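Local structure of homoserine dehydrogenase (Thermoplasma acidophilum, 3ING) at residues T90-D95 with A214-V219; N210-A215 with Y230-V235; V219-H224 with L251-Y256. The protein probably catalyses the NADPH-linked reduction of aspartate semialdehyde to homoserine, a step on the way to threonine and methionine. All blocks are in the same frame, centred on the assembly; numbering follows the deposited sequence.

Contact 1 (T90-D95 with A214-V219); sequences TPASRD and AARKSV. With NDP (NADPH dihydro-nicotinamide-adenine-dinucleotide phosphate), chain C.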
# COMPACT_ATOMS: atom_id res chain seq x y z
N THR A 90 6.83 -23.85 -0.28
CA THR A 90 6.97 -25.09 -1.08
C THR A 90 6.34 -24.85 -2.46
O THR A 90 5.58 -23.92 -2.63
CB THR A 90 6.25 -26.28 -0.42
OG1 THR A 90 4.84 -26.01 -0.41
CG2 THR A 90 6.75 -26.52 1.01
N PRO A 91 6.70 -25.67 -3.47
CA PRO A 91 6.12 -25.51 -4.80
C PRO A 91 4.67 -25.93 -4.86
O PRO A 91 4.19 -26.71 -4.02
CB PRO A 91 6.97 -26.48 -5.65
CG PRO A 91 8.09 -26.94 -4.82
CD PRO A 91 7.65 -26.79 -3.43
N ALA A 92 3.97 -25.44 -5.88
CA ALA A 92 2.60 -25.81 -6.12
C ALA A 92 2.42 -27.28 -6.40
O ALA A 92 3.10 -27.85 -7.23
CB ALA A 92 2.04 -24.99 -7.30
N SER A 93 1.49 -27.90 -5.68
CA SER A 93 0.98 -29.24 -6.04
C SER A 93 -0.07 -29.09 -7.13
O SER A 93 -0.58 -27.98 -7.37
CB SER A 93 0.35 -29.91 -4.85
OG SER A 93 -0.88 -29.30 -4.54
N ARG A 94 -0.46 -30.20 -7.76
CA ARG A 94 -1.41 -30.13 -8.87
C ARG A 94 -2.85 -29.79 -8.43
O ARG A 94 -3.60 -29.20 -9.19
CB ARG A 94 -1.44 -31.48 -9.61
CG ARG A 94 -0.09 -31.98 -10.15
CD ARG A 94 0.55 -31.01 -11.12
NE ARG A 94 1.28 -29.91 -10.47
CZ ARG A 94 1.63 -28.77 -11.07
NH1 ARG A 94 1.33 -28.56 -12.34
NH2 ARG A 94 2.26 -27.84 -10.38
N ASP A 95 -3.20 -30.17 -7.20
CA ASP A 95 -4.58 -30.14 -6.70
C ASP A 95 -4.79 -29.38 -5.39
O ASP A 95 -5.91 -29.22 -4.92
CB ASP A 95 -5.10 -31.60 -6.61
CG ASP A 95 -4.36 -32.45 -5.55
OD1 ASP A 95 -3.51 -31.95 -4.79
OD2 ASP A 95 -4.63 -33.66 -5.49
N ALA A 214 -0.89 -17.74 -13.66
CA ALA A 214 -1.81 -16.60 -13.67
C ALA A 214 -3.22 -16.99 -13.19
O ALA A 214 -3.89 -16.23 -12.48
CB ALA A 214 -1.89 -16.00 -15.09
N ALA A 215 -3.67 -18.17 -13.60
CA ALA A 215 -5.00 -18.64 -13.24
C ALA A 215 -5.13 -18.77 -11.74
O ALA A 215 -6.13 -18.35 -11.21
CB ALA A 215 -5.35 -19.96 -13.92
N ARG A 216 -4.13 -19.35 -11.08
CA ARG A 216 -4.17 -19.52 -9.64
C ARG A 216 -4.27 -18.17 -8.97
O ARG A 216 -5.04 -17.97 -8.04
CB ARG A 216 -2.93 -20.27 -9.13
CG ARG A 216 -2.89 -21.76 -9.53
CD ARG A 216 -1.48 -22.27 -9.26
NE ARG A 216 -1.34 -23.68 -9.57
CZ ARG A 216 -0.20 -24.23 -10.01
NH1 ARG A 216 0.87 -23.48 -10.32
NH2 ARG A 216 -0.17 -25.50 -10.27
N LYS A 217 -3.50 -17.21 -9.46
CA LYS A 217 -3.50 -15.88 -8.89
C LYS A 217 -4.88 -15.26 -9.05
O LYS A 217 -5.36 -14.59 -8.17
CB LYS A 217 -2.42 -14.99 -9.54
CG LYS A 217 -1.01 -15.47 -9.31
CD LYS A 217 0.02 -14.56 -9.98
CE LYS A 217 1.45 -15.07 -9.71
NZ LYS A 217 1.89 -14.89 -8.31
N SER A 218 -5.56 -15.54 -10.17
CA SER A 218 -6.83 -14.93 -10.43
C SER A 218 -7.91 -15.42 -9.48
O SER A 218 -8.85 -14.67 -9.18
CB SER A 218 -7.28 -15.14 -11.89
OG SER A 218 -7.74 -16.47 -12.18
N VAL A 219 -7.79 -16.68 -9.03
CA VAL A 219 -8.73 -17.29 -8.06
C VAL A 219 -8.56 -16.59 -6.72
O VAL A 219 -9.53 -16.22 -6.09
CB VAL A 219 -8.48 -18.78 -7.85
CG1 VAL A 219 -9.33 -19.33 -6.70
CG2 VAL A 219 -8.74 -19.55 -9.14
PA NDP C . 11.92 -23.69 -5.36
O1A NDP C . 13.14 -22.91 -5.64
O2A NDP C . 11.67 -24.88 -6.21
O5B NDP C . 11.92 -24.20 -3.83
C5B NDP C . 10.97 -25.07 -3.26
C4B NDP C . 11.43 -25.53 -1.88
O4B NDP C . 10.55 -26.47 -1.33
C3B NDP C . 12.77 -26.27 -1.95
O3B NDP C . 13.47 -26.17 -0.71
C2B NDP C . 12.36 -27.68 -2.18
O2B NDP C . 13.30 -28.64 -1.79
C1B NDP C . 11.18 -27.75 -1.25
N9A NDP C . 10.19 -28.77 -1.57
C8A NDP C . 9.81 -29.31 -2.77
N7A NDP C . 8.79 -30.19 -2.52
C5A NDP C . 8.55 -30.20 -1.20
C6A NDP C . 7.64 -30.93 -0.47
N6A NDP C . 6.62 -31.55 -1.07
N1A NDP C . 7.64 -30.70 0.86
C2A NDP C . 8.51 -29.84 1.49
N3A NDP C . 9.43 -29.09 0.77
C4A NDP C . 9.40 -29.31 -0.58
O3 NDP C . 10.63 -22.73 -5.42
PN NDP C . 10.62 -21.14 -5.21
O1N NDP C . 11.05 -20.48 -6.48
O2N NDP C . 11.35 -20.86 -3.93
O5D NDP C . 9.04 -20.81 -5.03
C5D NDP C . 8.46 -21.27 -3.81
C4D NDP C . 6.98 -20.92 -3.79
O4D NDP C . 6.88 -19.52 -3.88
C3D NDP C . 6.21 -21.46 -4.96
O3D NDP C . 4.94 -22.02 -4.59
C2D NDP C . 6.05 -20.27 -5.89
O2D NDP C . 4.91 -20.35 -6.70
C1D NDP C . 5.97 -19.13 -4.90
N1N NDP C . 6.30 -17.84 -5.46
C2N NDP C . 7.52 -17.65 -6.06
C3N NDP C . 7.83 -16.50 -6.77
C7N NDP C . 9.21 -16.31 -7.26
O7N NDP C . 9.69 -15.02 -7.25
N7N NDP C . 10.01 -17.33 -7.57
C4N NDP C . 6.97 -15.25 -6.64
C5N NDP C . 5.68 -15.55 -5.94
C6N NDP C . 5.41 -16.80 -5.37
P2B NDP C . 14.82 -28.64 -2.30
O1X NDP C . 15.27 -29.97 -1.77
O2X NDP C . 15.60 -27.37 -1.85
O3X NDP C . 14.70 -28.64 -3.79
O HOH W 1 -2.82 -25.91 -8.88
O HOH W 2 -2.69 -27.15 -10.77
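Arg-216 reaches out from its helix and lays one face of its guanidinium against Ala-92, whose CB lies 3.6 Å from Arg-216 CZ, displaced toward the rim of the group. A chain extended from CG to NE (chi2 167°, chi3 178°) spans the gap, since the CA atoms of Ala-92 and Arg-216 are 9.9 Å apart. At the edge of the same guanidinium, Arg-94 NH2 stands 3.4 Å from Arg-216 NH2, with the two planes turned 84° to each other. Both are donors, and Asp-207, which forms a salt bridge with each arginine, probably accounts for their closeness. Arg-94 is steadied by its own loop: its NH2 donates to Ala-92 O at 3.3 Å, the acceptor in the guanidinium plane but the donor above the carbonyl plane. Water 1 accepts from Arg-216 NE at 2.8 Å, and water 2, donating to Arg-94 O at 2.7 Å, accepts from Arg-216 NH2. Upstream the loop meets NADPH: its O3D donates to Thr-90 O at 2.8 Å, and Pro-91 CD packs 3.4 Å from C8A of the adenine. Replacing Pro-91 by alanine removes CG and CD, and would probably leave C8A and C5B of the cofactor without this packing partner. Such a loop, following strand 85-88 and touching the cofactor, belongs to a Rossmann-type dinucleotide site, here joined to the helix bearing Lys-217, the predicted proton donor.

Contact 2 (N210-A215 with Y230-V235); sequences NGLDAA and YTLNDV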
# COMPACT_ATOMS: atom_id res chain seq x y z
N ASN A 210 1.65 -22.41 -19.58
CA ASN A 210 0.26 -22.67 -19.96
C ASN A 210 -0.71 -21.69 -19.30
O ASN A 210 -1.90 -21.75 -19.53
CB ASN A 210 -0.12 -24.12 -19.79
CG ASN A 210 -0.01 -24.58 -18.40
OD1 ASN A 210 -0.07 -23.78 -17.48
ND2 ASN A 210 0.18 -25.90 -18.23
N GLY A 211 -0.17 -20.73 -18.54
CA GLY A 211 -1.00 -19.69 -17.93
C GLY A 211 -1.65 -20.11 -16.61
O GLY A 211 -2.44 -19.35 -16.02
N LEU A 212 -1.30 -21.28 -16.11
CA LEU A 212 -1.83 -21.80 -14.85
C LEU A 212 -1.39 -20.97 -13.65
O LEU A 212 -2.16 -20.76 -12.73
CB LEU A 212 -1.41 -23.25 -14.65
CG LEU A 212 -2.07 -24.05 -13.52
CD1 LEU A 212 -3.59 -23.96 -13.59
CD2 LEU A 212 -1.63 -25.56 -13.62
N ASP A 213 -0.16 -20.47 -13.65
CA ASP A 213 0.29 -19.57 -12.57
C ASP A 213 -0.64 -18.37 -12.52
O ASP A 213 -1.12 -17.99 -11.46
CB ASP A 213 1.73 -19.14 -12.79
CG ASP A 213 2.23 -18.14 -11.73
OD1 ASP A 213 2.41 -18.53 -10.57
OD2 ASP A 213 2.48 -16.96 -12.07
N ALA A 214 -0.89 -17.74 -13.66
CA ALA A 214 -1.81 -16.60 -13.67
C ALA A 214 -3.22 -16.99 -13.19
O ALA A 214 -3.89 -16.23 -12.48
CB ALA A 214 -1.89 -16.00 -15.09
N ALA A 215 -3.67 -18.17 -13.60
CA ALA A 215 -5.00 -18.64 -13.24
C ALA A 215 -5.13 -18.77 -11.74
O ALA A 215 -6.13 -18.35 -11.21
CB ALA A 215 -5.35 -19.96 -13.92
N TYR A 230 -14.31 -19.46 -5.51
CA TYR A 230 -14.05 -20.06 -6.78
C TYR A 230 -12.80 -20.97 -6.68
O TYR A 230 -12.01 -20.85 -5.73
CB TYR A 230 -13.79 -19.00 -7.84
CG TYR A 230 -15.00 -18.21 -8.35
CD1 TYR A 230 -16.26 -18.34 -7.80
CD2 TYR A 230 -14.83 -17.26 -9.35
CE1 TYR A 230 -17.32 -17.55 -8.26
CE2 TYR A 230 -15.88 -16.49 -9.81
CZ TYR A 230 -17.12 -16.63 -9.27
OH TYR A 230 -18.14 -15.82 -9.78
N THR A 231 -12.70 -21.90 -7.63
CA THR A 231 -11.53 -22.72 -7.85
C THR A 231 -11.05 -22.44 -9.29
O THR A 231 -11.62 -21.62 -10.02
CB THR A 231 -11.87 -24.23 -7.75
OG1 THR A 231 -12.68 -24.60 -8.88
CG2 THR A 231 -12.63 -24.57 -6.42
N LEU A 232 -10.03 -23.17 -9.74
CA LEU A 232 -9.54 -23.05 -11.11
C LEU A 232 -10.59 -23.35 -12.14
O LEU A 232 -10.52 -22.84 -13.26
CB LEU A 232 -8.32 -23.97 -11.30
CG LEU A 232 -7.06 -23.56 -10.52
CD1 LEU A 232 -5.94 -24.66 -10.53
CD2 LEU A 232 -6.49 -22.23 -11.06
N ASN A 233 -11.59 -24.17 -11.78
CA ASN A 233 -12.68 -24.52 -12.66
C ASN A 233 -13.56 -23.33 -13.01
O ASN A 233 -14.33 -23.38 -13.95
CB ASN A 233 -13.55 -25.62 -12.00
CG ASN A 233 -12.76 -26.91 -11.69
OD1 ASN A 233 -11.89 -27.31 -12.48
ND2 ASN A 233 -13.05 -27.56 -10.53
N ASP A 234 -13.41 -22.23 -12.29
CA ASP A 234 -14.32 -21.09 -12.41
C ASP A 234 -13.72 -19.87 -13.05
O ASP A 234 -14.37 -18.83 -13.09
CB ASP A 234 -14.77 -20.66 -11.01
CG ASP A 234 -15.58 -21.75 -10.30
OD1 ASP A 234 -16.55 -22.26 -10.92
OD2 ASP A 234 -15.25 -22.08 -9.14
N VAL A 235 -12.47 -19.97 -13.51
CA VAL A 235 -11.77 -18.83 -14.08
C VAL A 235 -11.34 -19.17 -15.49
O VAL A 235 -11.29 -20.33 -15.84
CB VAL A 235 -10.57 -18.44 -13.23
CG1 VAL A 235 -10.98 -18.29 -11.74
CG2 VAL A 235 -9.42 -19.45 -13.38
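Leu-212 and Ala-215 meet Leu-232 and Val-235 through aliphatic carbons, so the flat groups of this contact lie at its margins and shape the backbone instead. The Asp-234 carboxylate takes the amide of Thr-231 on the anti side of OD2, 17° out of its plane, with Thr-231 N to Asp-234 OD2 measuring 3.0 Å. The Asn-210 carboxamide closes an Asx turn, its OD1 accepting from Leu-212 N at 3.1 Å with the donor slightly tilted from the amide plane. These side-chain bonds frame a helix start packed against a returning loop: helix 212-226 begins after Gly-211, and the chain beyond its far end folds back as a short 3-10 segment, 232-234. Gly-211 holds the N-cap position with phi 83°, where a side chain would be jammed against the carbonyl oxygen of Asn-210. An ST turn, Asn-233 N to Thr-231 OG1 at 3.1 Å, fixes the start of the 3-10 segment. Leu-212 has CG anti to the backbone N (chi1 -169°), which carries its end toward the loop, where it crosses Leu-232 at about a right angle and CD1 meets CD1 at 3.9 Å. Tyr-237, also in the loop, touches both Leu-212 and Ala-215. Val-235 adds a looser touch, its CG2 standing 4.1 Å from Ala-215 CB. Closer in, Leu-232 CD2 rests 3.8 Å from Ala-215 CB and equally near Ala-215 C.

Contact 3 (V219-H224 with L251-Y256); sequences VILVNH and LVTEVY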
# COMPACT_ATOMS: atom_id res chain seq x y z
N VAL A 219 -7.79 -16.68 -9.03
CA VAL A 219 -8.73 -17.29 -8.06
C VAL A 219 -8.56 -16.59 -6.72
O VAL A 219 -9.53 -16.22 -6.09
CB VAL A 219 -8.48 -18.78 -7.85
CG1 VAL A 219 -9.33 -19.33 -6.70
CG2 VAL A 219 -8.74 -19.55 -9.14
N ILE A 220 -7.33 -16.45 -6.29
CA ILE A 220 -7.03 -15.82 -5.02
C ILE A 220 -7.55 -14.38 -5.03
O ILE A 220 -8.18 -13.93 -4.07
CB ILE A 220 -5.51 -15.88 -4.71
CG1 ILE A 220 -5.08 -17.34 -4.61
CG2 ILE A 220 -5.14 -15.05 -3.40
CD1 ILE A 220 -3.58 -17.55 -4.57
N LEU A 221 -7.32 -13.68 -6.15
CA LEU A 221 -7.79 -12.29 -6.29
C LEU A 221 -9.30 -12.17 -6.24
O LEU A 221 -9.83 -11.37 -5.48
CB LEU A 221 -7.27 -11.66 -7.60
CG LEU A 221 -5.80 -11.26 -7.69
CD1 LEU A 221 -5.42 -11.05 -9.16
CD2 LEU A 221 -5.52 -10.02 -6.85
N VAL A 222 -10.00 -12.92 -7.07
CA VAL A 222 -11.47 -12.83 -7.11
C VAL A 222 -12.05 -13.24 -5.76
O VAL A 222 -12.94 -12.57 -5.24
CB VAL A 222 -12.10 -13.62 -8.30
CG1 VAL A 222 -12.06 -15.18 -8.07
CG2 VAL A 222 -13.56 -13.10 -8.58
N ASN A 223 -11.53 -14.30 -5.13
CA ASN A 223 -12.06 -14.74 -3.81
C ASN A 223 -11.75 -13.70 -2.71
O ASN A 223 -12.59 -13.40 -1.88
CB ASN A 223 -11.50 -16.11 -3.39
CG ASN A 223 -11.97 -17.23 -4.29
OD1 ASN A 223 -12.92 -17.07 -5.06
ND2 ASN A 223 -11.36 -18.41 -4.11
N HIS A 224 -10.54 -13.18 -2.70
CA HIS A 224 -10.21 -12.11 -1.78
C HIS A 224 -11.10 -10.85 -1.94
O HIS A 224 -11.64 -10.36 -0.99
CB HIS A 224 -8.78 -11.64 -1.95
CG HIS A 224 -8.38 -10.63 -0.94
ND1 HIS A 224 -7.66 -10.96 0.19
CD2 HIS A 224 -8.62 -9.30 -0.84
CE1 HIS A 224 -7.46 -9.88 0.93
NE2 HIS A 224 -8.04 -8.86 0.33
N LEU A 251 0.21 -10.56 -20.80
CA LEU A 251 -0.75 -11.47 -20.19
C LEU A 251 -1.32 -10.73 -18.97
O LEU A 251 -0.68 -10.60 -17.92
CB LEU A 251 -0.10 -12.81 -19.83
CG LEU A 251 -0.99 -13.98 -19.37
CD1 LEU A 251 -1.49 -13.82 -17.94
CD2 LEU A 251 -2.18 -14.21 -20.35
N VAL A 252 -2.53 -10.24 -19.13
CA VAL A 252 -3.18 -9.43 -18.11
C VAL A 252 -4.25 -10.24 -17.39
O VAL A 252 -5.05 -10.94 -18.01
CB VAL A 252 -3.86 -8.18 -18.77
CG1 VAL A 252 -4.62 -7.35 -17.74
CG2 VAL A 252 -2.79 -7.30 -19.51
N THR A 253 -4.22 -10.14 -16.07
CA THR A 253 -5.17 -10.79 -15.20
C THR A 253 -6.17 -9.73 -14.71
O THR A 253 -5.77 -8.71 -14.09
CB THR A 253 -4.49 -11.45 -14.00
OG1 THR A 253 -3.57 -12.45 -14.45
CG2 THR A 253 -5.53 -12.13 -13.08
N GLU A 254 -7.44 -9.98 -15.00
CA GLU A 254 -8.55 -9.09 -14.59
C GLU A 254 -9.61 -9.78 -13.70
O GLU A 254 -10.01 -10.95 -13.92
CB GLU A 254 -9.27 -8.55 -15.81
CG GLU A 254 -8.38 -7.97 -16.90
CD GLU A 254 -9.18 -7.62 -18.15
OE1 GLU A 254 -9.62 -8.56 -18.87
OE2 GLU A 254 -9.35 -6.41 -18.38
N VAL A 255 -10.10 -9.02 -12.73
CA VAL A 255 -11.14 -9.47 -11.81
C VAL A 255 -12.11 -8.32 -11.70
O VAL A 255 -11.74 -7.17 -11.42
CB VAL A 255 -10.55 -9.88 -10.46
CG1 VAL A 255 -11.65 -10.13 -9.46
CG2 VAL A 255 -9.66 -11.15 -10.62
N TYR A 256 -13.36 -8.63 -11.93
CA TYR A 256 -14.43 -7.63 -11.99
C TYR A 256 -15.77 -8.34 -11.95
O TYR A 256 -15.80 -9.55 -11.98
CB TYR A 256 -14.32 -6.80 -13.26
CG TYR A 256 -14.42 -7.59 -14.54
CD1 TYR A 256 -13.31 -8.21 -15.09
CD2 TYR A 256 -15.63 -7.69 -15.21
CE1 TYR A 256 -13.41 -8.93 -16.25
CE2 TYR A 256 -15.73 -8.40 -16.37
CZ TYR A 256 -14.62 -9.00 -16.90
OH TYR A 256 -14.73 -9.73 -18.05
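Val-255 holds CG1 anti to its backbone N (chi1 171°), while Val-222, with chi1 at 74°, puts CG2 in the corresponding anti position, and these two methyls meet at 3.6 Å, the side chains crossing at about a right angle. Val-255 CG1 also sits 3.6 Å from Val-222 CA, so that branch presses on the helix backbone as well as on the side chain. Its other branch, CG2, turns to Leu-221 and comes 3.9 Å from Leu-221 CB. Farther along the leucine, CD1 reaches Thr-253 CG2 at 4.1 Å. Thr-253 thus presents its methyl to the helix, while its hydroxyl is hydrogen-bonded to Ser-266 on neighbouring strand 261-270. The two segments run nearly parallel: the axes of helix 219-224 and strand 251-256 lie 8.5 Å apart with a signed crossing angle of -20°. This is a helix laid along one face of an antiparallel sheet, within the probable catalytic region. Alternation along the strand supports this: Thr-253 and Val-255 point to the helix, whereas Glu-254 points away, salt-bridged to Arg-267. All four touching residues are buried and meet through carbon, so cohesion rests on dispersion and the exclusion of water rather than on directed bonds.

In the fold
All three contacts draw on helix 212-226, which supplies residues 214-219 to contact 1, the start of the helix to contact 2 and residues 219-224 to contact 3. The centres of contacts 1 and 2 lie about 7 Å apart, those of 2 and 3 about 9 Å and those of 1 and 3 about 13 Å. Contact 1 ties the helix to the Rossmann-type part of the chain, 119 residues away in sequence; contacts 2 and 3 stay within the homoserine dehydrogenase family region, and their segments alternate along the chain. One helix therefore faces the cofactor loop, the returning loop 230-235 and strand 249-258 of the antiparallel sheet, connecting the nucleotide site to that sheet.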